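Local structure of histidine phosphotransfer protein (Medicago truncatula, 4G78) at residues Phe28-Leu31 with Gln32-Gln35. The protein probably relays phosphoryl groups between cytokinin sensor histidine kinases and response regulators through an active histidine. Residues are numbered along the deposited sequence; the frame is centred on the assembly and turned at random.
Sequences FSQL and QKLQ
Phe28 and Gln32 meet one turn apart, at the C-terminal end of the short helix 26-32. The backbone N of Gln32 donates to Phe28 O at 3.0 Å. This is an i to i+4 bond of the helix. The two side chains pack against each other beside this bond. With its CG anti to the backbone N (chi1 -174°), Phe28 brings ring atom CE2 to 3.6 Å from Gln32 CG. The outer part of the glutamine also lies by the ring, but which end of its amide is oxygen is doubtful. The ring is buried. Its neighbours include Phe19 of helix 6-20, Val43 and Met47 of helix 41-66, and Leu131 and Leu134 of helix 110-145.

The solvent side is looser. Lys33 is the first residue to leave helical backbone angles, and its N makes a weak bond to Gln30 O, 3.4 Å long. Its CG lies between the backbone N and the carbonyl carbon (chi1 66°). This turns the start of the chain back toward Gln30, with CD 3.5 Å from Gln30 O; the placing of its far end is doubtful. Gln30 NE2 bonds to the carboxylate of Asp26, at the start of the same helix. A water donates to Leu31 O at 2.7 Å and to Lys33 O at 2.5 Å, bridging the last turn to the departing loop.

The helix end has an apolar side and a hydrated side. It leads into the loop before helix 41-66 of the HPt helix bundle. The chemistry implies that the apolar packing of Phe28 joins the turn to the bundle, while one water meets the carbonyls of Leu31 and Lys33 as the helical pattern ends.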
ATOM      1  N   PHE A  28      -7.558  -5.023  -4.198  1.00  8.36           N
ATOM      2  CA  PHE A  28      -6.430  -5.927  -4.274  1.00  8.46           C
ATOM      3  C   PHE A  28      -6.889  -7.291  -4.825  1.00  8.72           C
ATOM      4  O   PHE A  28      -6.254  -7.907  -5.656  1.00 10.00           O
ATOM      5  CB  PHE A  28      -5.737  -6.070  -2.929  1.00  8.75           C
ATOM      6  CG  PHE A  28      -4.490  -6.893  -3.003  1.00  9.91           C
ATOM      7  CD1 PHE A  28      -3.296  -6.279  -3.439  1.00 12.27           C
ATOM      8  CD2 PHE A  28      -4.497  -8.229  -2.658  1.00 11.81           C
ATOM      9  CE1 PHE A  28      -2.176  -7.080  -3.511  1.00 15.49           C
ATOM     10  CE2 PHE A  28      -3.316  -8.979  -2.733  1.00 14.91           C
ATOM     11  CZ  PHE A  28      -2.160  -8.357  -3.137  1.00 17.19           C
ATOM     12  N   SER A  29      -8.039  -7.778  -4.297  1.00  9.00           N
ATOM     13  CA  SER A  29      -8.600  -9.012  -4.818  1.00  9.69           C
ATOM     14  C   SER A  29      -8.838  -8.927  -6.330  1.00 10.07           C
ATOM     15  O   SER A  29      -8.635  -9.927  -7.038  1.00 11.63           O
ATOM     16  CB  SER A  29      -9.941  -9.304  -4.104  1.00 10.30           C
ATOM     17  OG  SER A  29      -9.805  -9.349  -2.721  1.00 11.20           O
ATOM     18  N   GLN A  30      -9.301  -7.802  -6.794  1.00 10.13           N
ATOM     19  CA  GLN A  30      -9.516  -7.611  -8.264  1.00 11.50           C
ATOM     20  C   GLN A  30      -8.214  -7.775  -8.988  1.00 11.64           C
ATOM     21  O   GLN A  30      -8.179  -8.342 -10.085  1.00 14.88           O
ATOM     22  CB  GLN A  30     -10.132  -6.273  -8.546  1.00 13.11           C
ATOM     23  CG  GLN A  30     -11.519  -6.090  -8.012  1.00 15.63           C
ATOM     24  CD  GLN A  30     -12.509  -7.033  -8.519  1.00 19.23           C
ATOM     25  OE1 GLN A  30     -12.443  -7.415  -9.716  1.00 24.16           O
ATOM     26  NE2 GLN A  30     -13.404  -7.532  -7.729  1.00 23.06           N
ATOM     27  N   LEU A  31      -7.132  -7.217  -8.487  1.00 10.71           N
ATOM     28  CA  LEU A  31      -5.803  -7.397  -9.133  1.00 11.14           C
ATOM     29  C   LEU A  31      -5.424  -8.824  -9.170  1.00 12.45           C
ATOM     30  O   LEU A  31      -4.722  -9.256 -10.106  1.00 14.95           O
ATOM     31  CB  LEU A  31      -4.781  -6.557  -8.446  1.00 11.47           C
ATOM     32  CG  LEU A  31      -4.911  -5.064  -8.467  1.00 12.74           C
ATOM     33  CD1 LEU A  31      -3.786  -4.425  -7.624  1.00 16.57           C
ATOM     34  CD2 LEU A  31      -4.969  -4.508  -9.927  1.00 14.76           C
ATOM     35  N   GLN A  32      -5.722  -9.580  -8.110  1.00 13.03           N
ATOM     36  CA  GLN A  32      -5.291 -10.955  -7.977  1.00 16.92           C
ATOM     37  C   GLN A  32      -6.154 -11.949  -8.727  1.00 20.49           C
ATOM     38  O   GLN A  32      -5.730 -13.108  -8.887  1.00 29.61           O
ATOM     39  CB  GLN A  32      -5.358 -11.433  -6.516  1.00 17.71           C
ATOM     40  CG  GLN A  32      -4.391 -10.748  -5.695  1.00 19.97           C
ATOM     41  CD  GLN A  32      -4.434 -11.532  -4.385  1.00 23.85           C
ATOM     42  OE1 GLN A  32      -3.401 -12.142  -4.092  1.00 29.33           O
ATOM     43  NE2 GLN A  32      -5.585 -11.539  -3.812  1.00 34.26           N
ATOM     44  N   LYS A  33      -7.298 -11.515  -9.203  1.00 22.46           N
ATOM     45  CA  LYS A  33      -8.259 -12.511  -9.737  1.00 33.83           C
ATOM     46  C   LYS A  33      -7.662 -13.244 -10.882  1.00 28.32           C
ATOM     47  O   LYS A  33      -6.879 -12.639 -11.697  1.00 22.82           O
ATOM     48  CB  LYS A  33      -9.561 -11.805 -10.036  1.00 41.63           C
ATOM     49  CG  LYS A  33      -9.496 -10.776 -11.169  1.00 49.21           C
ATOM     50  CD  LYS A  33     -10.886 -10.127 -11.367  1.00 66.25           C
ATOM     51  CE  LYS A  33     -10.714  -8.609 -11.538  1.00 71.08           C
ATOM     52  NZ  LYS A  33     -11.419  -8.089 -12.738  0.50 83.94           N
ATOM     53  N   LEU A  34      -7.935 -14.503 -11.054  1.00 26.21           N
ATOM     54  CA  LEU A  34      -7.602 -15.236 -12.245  1.00 26.33           C
ATOM     55  C   LEU A  34      -8.140 -14.453 -13.518  1.00 30.21           C
ATOM     56  O   LEU A  34      -9.303 -14.066 -13.466  1.00 55.98           O
ATOM     57  CB  LEU A  34      -8.014 -16.628 -12.287  1.00 34.99           C
ATOM     58  CG  LEU A  34      -7.201 -17.740 -11.668  1.00 41.32           C
ATOM     59  CD1 LEU A  34      -8.068 -18.977 -11.518  1.00 49.14           C
ATOM     60  CD2 LEU A  34      -5.908 -18.050 -12.403  1.00 60.00           C
ATOM     61  N   GLN A  35      -7.356 -14.389 -14.506  1.00 38.57           N
ATOM     62  CA  GLN A  35      -7.566 -13.805 -15.841  1.00 41.88           C
ATOM     63  C   GLN A  35      -7.025 -14.720 -16.935  1.00 40.33           C
ATOM     64  O   GLN A  35      -6.172 -15.519 -16.664  1.00 65.95           O
ATOM     65  CB  GLN A  35      -6.870 -12.447 -15.937  1.00 50.92           C
ATOM     66  CG  GLN A  35      -7.434 -11.396 -14.990  1.00 60.27           C
ATOM     67  CD  GLN A  35      -8.667 -10.756 -15.584  1.00 63.01           C
ATOM     68  OE1 GLN A  35      -9.679 -11.404 -15.749  1.00 73.85           O
ATOM     69  NE2 GLN A  35      -8.559  -9.507 -15.963  1.00 77.16           N
TER
HETATM   70  O   HOH W   1      -5.746 -10.448 -12.275  1.00 33.17           O